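Local coordinates for arabinogalactan endo-1,4-beta-galactosidase (Ignisphaera aggregans, PDB 7OSK), which probably hydrolyses internal beta-1,4-galactosidic bonds of arabinogalactan, this chain being the family 53 glycoside hydrolase catalytic part of a longer calcium-binding protein, at residues Ala142-Gln147 / Asn190-Asn194; Ile229-Gly235 / Phe255-Ser261. All coordinates share one frame; numbering follows the deposited sequence.

Contact 1: Ala142-Gln147 / Asn190-Asn194; sequences ADPSKQ and NEINN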
ATOM      1  N   ALA A 142      -1.764  -0.768  11.217  1.00 16.63           N
ATOM      2  CA  ALA A 142      -1.492   0.601  11.627  1.00 16.13           C
ATOM      3  C   ALA A 142      -2.102   1.592  10.639  1.00 17.82           C
ATOM      4  O   ALA A 142      -1.977   1.437   9.423  1.00 18.94           O
ATOM      5  CB  ALA A 142       0.005   0.834  11.754  1.00 18.86           C
ATOM      6  N   ASP A 143      -2.778   2.599  11.181  1.00 17.75           N
ATOM      7  CA  ASP A 143      -3.367   3.670  10.390  1.00 18.71           C
ATOM      8  C   ASP A 143      -3.547   4.866  11.328  1.00 19.47           C
ATOM      9  O   ASP A 143      -3.144   4.790  12.487  1.00 19.27           O
ATOM     10  CB  ASP A 143      -4.684   3.210   9.762  1.00 16.17           C
ATOM     11  CG  ASP A 143      -5.689   2.751  10.788  1.00 19.11           C
ATOM     12  OD1 ASP A 143      -6.236   3.609  11.511  1.00 17.70           O
ATOM     13  OD2 ASP A 143      -5.938   1.530  10.863  1.00 22.96           O
ATOM     14  N   PRO A 144      -4.134   5.977  10.846  1.00 19.09           N
ATOM     15  CA  PRO A 144      -4.214   7.148  11.731  1.00 17.81           C
ATOM     16  C   PRO A 144      -5.108   6.984  12.961  1.00 17.52           C
ATOM     17  O   PRO A 144      -5.240   7.950  13.710  1.00 20.09           O
ATOM     18  CB  PRO A 144      -4.779   8.234  10.811  1.00 19.21           C
ATOM     19  CG  PRO A 144      -4.369   7.817   9.447  1.00 20.12           C
ATOM     20  CD  PRO A 144      -4.487   6.328   9.460  1.00 18.19           C
ATOM     21  N   SER A 145      -5.698   5.809  13.169  1.00 18.11           N
ATOM     22  CA  SER A 145      -6.541   5.570  14.342  1.00 18.39           C
ATOM     23  C   SER A 145      -5.869   4.605  15.321  1.00 18.19           C
ATOM     24  O   SER A 145      -6.252   4.525  16.487  1.00 18.27           O
ATOM     25  CB  SER A 145      -7.907   5.026  13.921  1.00 18.49           C
ATOM     26  OG  SER A 145      -7.801   3.711  13.404  1.00 18.98           O
ATOM     27  N   LYS A 146      -4.866   3.875  14.840  1.00 18.83           N
ATOM     28  CA  LYS A 146      -4.107   2.956  15.683  1.00 20.07           C
ATOM     29  C   LYS A 146      -2.665   2.861  15.198  1.00 17.48           C
ATOM     30  O   LYS A 146      -2.415   2.556  14.037  1.00 17.10           O
ATOM     31  CB  LYS A 146      -4.764   1.568  15.702  1.00 19.67           C
ATOM     32  CG  LYS A 146      -4.963   0.934  14.326  1.00 20.09           C
ATOM     33  CD  LYS A 146      -6.070  -0.114  14.357  1.00 18.66           C
ATOM     34  CE  LYS A 146      -6.215  -0.819  13.015  1.00 20.69           C
ATOM     35  NZ  LYS A 146      -7.080  -2.036  13.096  1.00 21.12           N
ATOM     36  N   GLN A 147      -1.727   3.148  16.095  1.00 19.22           N
ATOM     37  CA  GLN A 147      -0.301   3.060  15.793  1.00 19.73           C
ATOM     38  C   GLN A 147       0.423   2.391  16.955  1.00 19.66           C
ATOM     39  O   GLN A 147       1.268   3.002  17.609  1.00 23.01           O
ATOM     40  CB  GLN A 147       0.291   4.448  15.528  1.00 19.82           C
ATOM     41  CG  GLN A 147      -0.224   5.128  14.264  1.00 19.72           C
ATOM     42  CD  GLN A 147       0.467   4.642  12.998  1.00 20.10           C
ATOM     43  OE1 GLN A 147       1.516   4.000  13.052  1.00 20.31           O
ATOM     44  NE2 GLN A 147      -0.122   4.952  11.849  1.00 18.95           N
ATOM     45  N   ASN A 190       2.914   3.603   8.128  1.00 19.15           N
ATOM     46  CA  ASN A 190       1.742   3.548   7.256  1.00 19.62           C
ATOM     47  C   ASN A 190       0.690   4.565   7.668  1.00 19.41           C
ATOM     48  O   ASN A 190       0.133   4.486   8.764  1.00 16.67           O
ATOM     49  CB  ASN A 190       1.122   2.150   7.249  1.00 19.90           C
ATOM     50  CG  ASN A 190       0.112   1.970   6.127  1.00 19.82           C
ATOM     51  OD1 ASN A 190       0.481   1.918   4.954  1.00 19.16           O
ATOM     52  ND2 ASN A 190      -1.167   1.881   6.481  1.00 19.17           N
ATOM     53  N   GLU A 191       0.412   5.503   6.766  1.00 19.97           N
ATOM     54  CA  GLU A 191      -0.545   6.573   7.015  1.00 19.00           C
ATOM     55  C   GLU A 191      -0.249   7.250   8.353  1.00 19.43           C
ATOM     56  O   GLU A 191      -1.035   7.172   9.299  1.00 19.28           O
ATOM     57  CB  GLU A 191      -1.973   6.025   6.981  1.00 17.23           C
ATOM     58  CG  GLU A 191      -2.357   5.431   5.634  1.00 18.41           C
ATOM     59  CD  GLU A 191      -3.774   4.895   5.603  1.00 18.31           C
ATOM     60  OE1 GLU A 191      -4.502   5.062   6.601  1.00 20.53           O
ATOM     61  OE2 GLU A 191      -4.161   4.309   4.572  1.00 20.08           O
ATOM     62  N   ILE A 192       0.898   7.918   8.408  1.00 18.75           N
ATOM     63  CA  ILE A 192       1.411   8.495   9.646  1.00 19.88           C
ATOM     64  C   ILE A 192       0.894   9.920   9.863  1.00 19.02           C
ATOM     65  O   ILE A 192       1.624  10.791  10.330  1.00 19.91           O
ATOM     66  CB  ILE A 192       2.958   8.496   9.647  1.00 18.25           C
ATOM     67  CG1 ILE A 192       3.494   9.096   8.345  1.00 19.61           C
ATOM     68  CG2 ILE A 192       3.483   7.080   9.800  1.00 19.45           C
ATOM     69  CD1 ILE A 192       4.841   9.764   8.491  1.00 18.54           C
ATOM     70  N   ASN A 193      -0.372  10.144   9.521  1.00 17.52           N
ATOM     71  CA  ASN A 193      -1.006  11.447   9.703  1.00 19.64           C
ATOM     72  C   ASN A 193      -0.874  11.942  11.140  1.00 20.89           C
ATOM     73  O   ASN A 193      -0.397  13.051  11.387  1.00 22.39           O
ATOM     74  CB  ASN A 193      -2.487  11.378   9.317  1.00 20.64           C
ATOM     75  CG  ASN A 193      -2.700  10.966   7.870  1.00 20.40           C
ATOM     76  OD1 ASN A 193      -2.005  10.088   7.356  1.00 17.12           O
ATOM     77  ND2 ASN A 193      -3.662  11.602   7.207  1.00 20.83           N
ATOM     78  N   ASN A 194      -1.295  11.103  12.080  1.00 20.04           N
ATOM     79  CA  ASN A 194      -1.231  11.426  13.498  1.00 20.24           C
ATOM     80  C   ASN A 194       0.035  10.852  14.116  1.00 20.79           C
ATOM     81  O   ASN A 194       0.092  10.584  15.318  1.00 19.33           O
ATOM     82  CB  ASN A 194      -2.471  10.894  14.213  1.00 19.20           C
ATOM     83  CG  ASN A 194      -3.753  11.466  13.645  1.00 16.05           C
ATOM     84  OD1 ASN A 194      -3.794  12.619  13.222  1.00 15.57           O
ATOM     85  ND2 ASN A 194      -4.807  10.659  13.624  1.00 17.17           N
TER
HETATM   86  O   HOH W   1       2.958   2.901  10.832  1.00 17.21           O
HETATM   87  O   HOH W   2      -0.930   8.127  11.959  1.00 19.48           O
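The amide of Asn190 reaches Ala142 with ND2, giving a nearly straight hydrogen bond of 3.1 Å to Ala142 O, which lies only 11° out of the amide plane. The Gln147 amide is used the same way: NE2 donates to Asn190 O at 3.1 Å, with that oxygen 3° out of plane, and more weakly to Asp143 O. Gln147 gets there by bending about CB-CG (chi2 -81°), which brings the amide back across the Asn190-Glu191 backbone. Its OE1 accepts from a water that also takes the N-H of Asn190, 2.8 Å from Asn190 N; a second water donates to Glu191 O. Pro144 crosses Glu191, its CD 3.5 Å from Glu191 CB, while Glu191 OE2 turns to its own partner, Ser261. Farther along, Asn194 ND2 donates to a lone pair of Pro144 O at 2.7 Å. Without that amide, as with an alanine here, Pro144 O would probably lose this donor and a gap would open beside Pro144 CB. The carbonyl is presented by a type I turn, Asp143 to Lys146, in which Asp143 OD1 accepts from Ser145 N at 2.8 Å, an Asx turn. Two loops that follow barrel strands 130-135 and 185-188 thus lock together around an Asn-Glu pair after the fourth strand, a position consistent with the acid/base site of clan GH-A glycosidases.

Contact 2: Ile229-Gly235 / Phe255-Ser261; sequences IVIHLAG and FDVIAIS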
ATOM      1  N   ILE A 229      12.762   7.281   0.044  1.00 20.91           N
ATOM      2  CA  ILE A 229      11.947   7.361   1.243  1.00 20.54           C
ATOM      3  C   ILE A 229      10.547   7.848   0.907  1.00 21.05           C
ATOM      4  O   ILE A 229      10.381   8.808   0.156  1.00 22.63           O
ATOM      5  CB  ILE A 229      12.586   8.303   2.276  1.00 20.81           C
ATOM      6  CG1 ILE A 229      14.051   7.920   2.512  1.00 23.36           C
ATOM      7  CG2 ILE A 229      11.798   8.293   3.576  1.00 20.46           C
ATOM      8  CD1 ILE A 229      14.267   6.455   2.853  1.00 27.64           C
ATOM      9  N   VAL A 230       9.548   7.176   1.471  1.00 19.93           N
ATOM     10  CA  VAL A 230       8.152   7.498   1.206  1.00 20.14           C
ATOM     11  C   VAL A 230       7.422   7.876   2.488  1.00 19.14           C
ATOM     12  O   VAL A 230       7.342   7.085   3.429  1.00 18.61           O
ATOM     13  CB  VAL A 230       7.420   6.316   0.545  1.00 18.54           C
ATOM     14  CG1 VAL A 230       5.989   6.694   0.203  1.00 18.09           C
ATOM     15  CG2 VAL A 230       8.164   5.855  -0.700  1.00 18.45           C
ATOM     16  N   ILE A 231       6.897   9.096   2.511  1.00 19.07           N
ATOM     17  CA  ILE A 231       6.037   9.556   3.593  1.00 17.02           C
ATOM     18  C   ILE A 231       4.584   9.371   3.171  1.00 21.10           C
ATOM     19  O   ILE A 231       4.112  10.016   2.232  1.00 19.43           O
ATOM     20  CB  ILE A 231       6.309  11.034   3.946  1.00 19.44           C
ATOM     21  CG1 ILE A 231       7.725  11.199   4.510  1.00 19.72           C
ATOM     22  CG2 ILE A 231       5.277  11.558   4.940  1.00 17.78           C
ATOM     23  CD1 ILE A 231       7.989  10.433   5.802  1.00 19.00           C
ATOM     24  N   HIS A 232       3.885   8.486   3.875  1.00 21.96           N
ATOM     25  CA  HIS A 232       2.531   8.092   3.502  1.00 19.27           C
ATOM     26  C   HIS A 232       1.488   8.790   4.366  1.00 19.08           C
ATOM     27  O   HIS A 232       1.572   8.770   5.595  1.00 20.61           O
ATOM     28  CB  HIS A 232       2.385   6.571   3.616  1.00 18.75           C
ATOM     29  CG  HIS A 232       1.070   6.047   3.135  1.00 18.81           C
ATOM     30  ND1 HIS A 232       0.628   4.770   3.425  1.00 17.64           N
ATOM     31  CD2 HIS A 232       0.098   6.610   2.380  1.00 19.59           C
ATOM     32  CE1 HIS A 232      -0.551   4.577   2.876  1.00 18.23           C
ATOM     33  NE2 HIS A 232      -0.901   5.680   2.234  1.00 17.88           N
ATOM     34  N   LEU A 233       0.514   9.411   3.707  1.00 19.04           N
ATOM     35  CA  LEU A 233      -0.594  10.067   4.393  1.00 19.04           C
ATOM     36  C   LEU A 233      -1.926   9.577   3.843  1.00 18.70           C
ATOM     37  O   LEU A 233      -2.008   9.138   2.697  1.00 22.29           O
ATOM     38  CB  LEU A 233      -0.495  11.586   4.248  1.00 19.38           C
ATOM     39  CG  LEU A 233       0.688  12.267   4.937  1.00 20.16           C
ATOM     40  CD1 LEU A 233       0.630  13.766   4.689  1.00 22.07           C
ATOM     41  CD2 LEU A 233       0.705  11.974   6.430  1.00 18.54           C
ATOM     42  N   ALA A 234      -2.964   9.659   4.670  1.00 18.61           N
ATOM     43  CA  ALA A 234      -4.303   9.220   4.287  1.00 19.90           C
ATOM     44  C   ALA A 234      -5.253  10.404   4.119  1.00 22.54           C
ATOM     45  O   ALA A 234      -5.200  11.377   4.876  1.00 21.38           O
ATOM     46  CB  ALA A 234      -4.849   8.248   5.316  1.00 18.92           C
ATOM     47  N   GLY A 235      -6.128  10.305   3.123  1.00 19.98           N
ATOM     48  CA  GLY A 235      -7.083  11.357   2.830  1.00 20.08           C
ATOM     49  C   GLY A 235      -6.580  12.286   1.745  1.00 22.65           C
ATOM     50  O   GLY A 235      -5.462  12.125   1.248  1.00 21.99           O
ATOM     51  N   PHE A 255      12.978  13.164   2.637  1.00 19.10           N
ATOM     52  CA  PHE A 255      12.261  12.094   1.959  1.00 17.31           C
ATOM     53  C   PHE A 255      12.045  12.481   0.506  1.00 19.01           C
ATOM     54  O   PHE A 255      12.209  13.643   0.141  1.00 19.37           O
ATOM     55  CB  PHE A 255      10.926  11.807   2.647  1.00 17.99           C
ATOM     56  CG  PHE A 255       9.985  12.973   2.651  1.00 17.83           C
ATOM     57  CD1 PHE A 255      10.178  14.032   3.521  1.00 20.59           C
ATOM     58  CD2 PHE A 255       8.906  13.010   1.786  1.00 18.98           C
ATOM     59  CE1 PHE A 255       9.316  15.108   3.528  1.00 19.79           C
ATOM     60  CE2 PHE A 255       8.038  14.085   1.788  1.00 19.71           C
ATOM     61  CZ  PHE A 255       8.243  15.135   2.660  1.00 20.93           C
ATOM     62  N   ASP A 256      11.669  11.508  -0.318  1.00 21.23           N
ATOM     63  CA  ASP A 256      11.584  11.710  -1.759  1.00 18.35           C
ATOM     64  C   ASP A 256      10.145  11.699  -2.264  1.00 20.08           C
ATOM     65  O   ASP A 256       9.799  12.448  -3.178  1.00 21.51           O
ATOM     66  CB  ASP A 256      12.394  10.634  -2.488  1.00 20.21           C
ATOM     67  CG  ASP A 256      13.835  10.571  -2.018  1.00 21.82           C
ATOM     68  OD1 ASP A 256      14.626  11.460  -2.403  1.00 20.15           O
ATOM     69  OD2 ASP A 256      14.179   9.629  -1.272  1.00 18.90           O
ATOM     70  N   VAL A 257       9.311  10.855  -1.662  1.00 16.84           N
ATOM     71  CA  VAL A 257       7.963  10.623  -2.171  1.00 18.20           C
ATOM     72  C   VAL A 257       6.887  10.985  -1.154  1.00 21.08           C
ATOM     73  O   VAL A 257       7.016  10.691   0.034  1.00 21.94           O
ATOM     74  CB  VAL A 257       7.769   9.148  -2.583  1.00 18.37           C
ATOM     75  CG1 VAL A 257       6.449   8.966  -3.321  1.00 18.26           C
ATOM     76  CG2 VAL A 257       8.926   8.683  -3.452  1.00 23.53           C
ATOM     77  N   ILE A 258       5.832  11.633  -1.641  1.00 21.28           N
ATOM     78  CA  ILE A 258       4.632  11.883  -0.851  1.00 18.04           C
ATOM     79  C   ILE A 258       3.547  10.915  -1.293  1.00 20.73           C
ATOM     80  O   ILE A 258       2.968  11.073  -2.367  1.00 22.28           O
ATOM     81  CB  ILE A 258       4.131  13.331  -1.008  1.00 20.10           C
ATOM     82  CG1 ILE A 258       5.185  14.310  -0.491  1.00 20.54           C
ATOM     83  CG2 ILE A 258       2.812  13.531  -0.259  1.00 20.42           C
ATOM     84  CD1 ILE A 258       4.980  15.730  -0.962  1.00 23.34           C
ATOM     85  N   ALA A 259       3.272   9.919  -0.455  1.00 23.22           N
ATOM     86  CA  ALA A 259       2.317   8.875  -0.799  1.00 20.56           C
ATOM     87  C   ALA A 259       0.925   9.207  -0.272  1.00 19.59           C
ATOM     88  O   ALA A 259       0.782   9.841   0.776  1.00 20.44           O
ATOM     89  CB  ALA A 259       2.782   7.541  -0.263  1.00 19.72           C
ATOM     90  N   ILE A 260      -0.092   8.766  -1.006  1.00 17.23           N
ATOM     91  CA  ILE A 260      -1.481   9.080  -0.692  1.00 19.02           C
ATOM     92  C   ILE A 260      -2.332   7.816  -0.614  1.00 20.89           C
ATOM     93  O   ILE A 260      -2.218   6.930  -1.461  1.00 20.53           O
ATOM     94  CB  ILE A 260      -2.089  10.024  -1.754  1.00 18.26           C
ATOM     95  CG1 ILE A 260      -1.321  11.345  -1.799  1.00 19.84           C
ATOM     96  CG2 ILE A 260      -3.560  10.298  -1.464  1.00 19.18           C
ATOM     97  CD1 ILE A 260      -1.494  12.103  -3.100  1.00 20.20           C
ATOM     98  N   SER A 261      -3.179   7.741   0.409  1.00 22.33           N
ATOM     99  CA  SER A 261      -4.237   6.737   0.458  1.00 20.84           C
ATOM    100  C   SER A 261      -5.529   7.386   0.004  1.00 18.51           C
ATOM    101  O   SER A 261      -6.087   8.214   0.720  1.00 18.48           O
ATOM    102  CB  SER A 261      -4.409   6.158   1.865  1.00 21.24           C
ATOM    103  OG  SER A 261      -3.292   5.382   2.248  1.00 22.37           O
TER
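Ile231 lays its CG1 over one face of the Phe255 ring, 3.7 Å from the centroid, a CH-pi contact in which the two side chains cross at about a right angle. Phe255 can offer that face because its CG sits between the backbone N and carbonyl carbon (chi1 61°); Ile258 CG1 meets the ring's edge in plane, and Ile229 CG2 packs on Phe255 CB at 3.7 Å. On the other side of the sheet Val230 and Val257 lie side by side, CG2 of Val230 3.8 Å from CB of Val257, while CG1 of Val230 rests on the Ala259 methyl. The His232 ring turns its edge to Ala259 O and to Ser261, although the modelled NE2-OG separation is too short to be trusted. Holding all this in register is a parallel ladder, from Val257 N to Ile229 O at 2.9 Å through to Gly235 N and Ser261 O at 3.2 Å. Ile229 is gripped twice more: its O also accepts from Asp256 N at 3.0 Å, and its N donates to the anti lone pair of Asp256 OD2. Strands 228-234 and 257-261 are the fifth and sixth of the (beta/alpha)8 barrel; the axes of 229-234 and 257-261 cross at -28°. Leu233, Ile258 and Ile260 pack on helix 238-250, which joins the two strands in a beta-alpha-beta unit; strands 185-188 and 287-293 flank the pair.

Contact 1 closes before contact 2 opens along the chain, and their centres lie 12 Å apart within one TIM barrel. Contact 2 is wall, the side-by-side pairing of strands 228-234 and 257-261; contact 1 is rim, built from the loops that follow strands 130-135 and 185-188. They meet where residues 190-194 fold over the C-terminal ends of the fifth and sixth strands: Glu191 OE2 is 2.7 Å from Ser261 OG and Asn193 ND2 2.8 Å from Ala234 O, both probable hydrogen bonds. The third to sixth strands are therefore tied together at the end of the barrel where TIM-barrel enzymes carry their active sites, away from the calcium site.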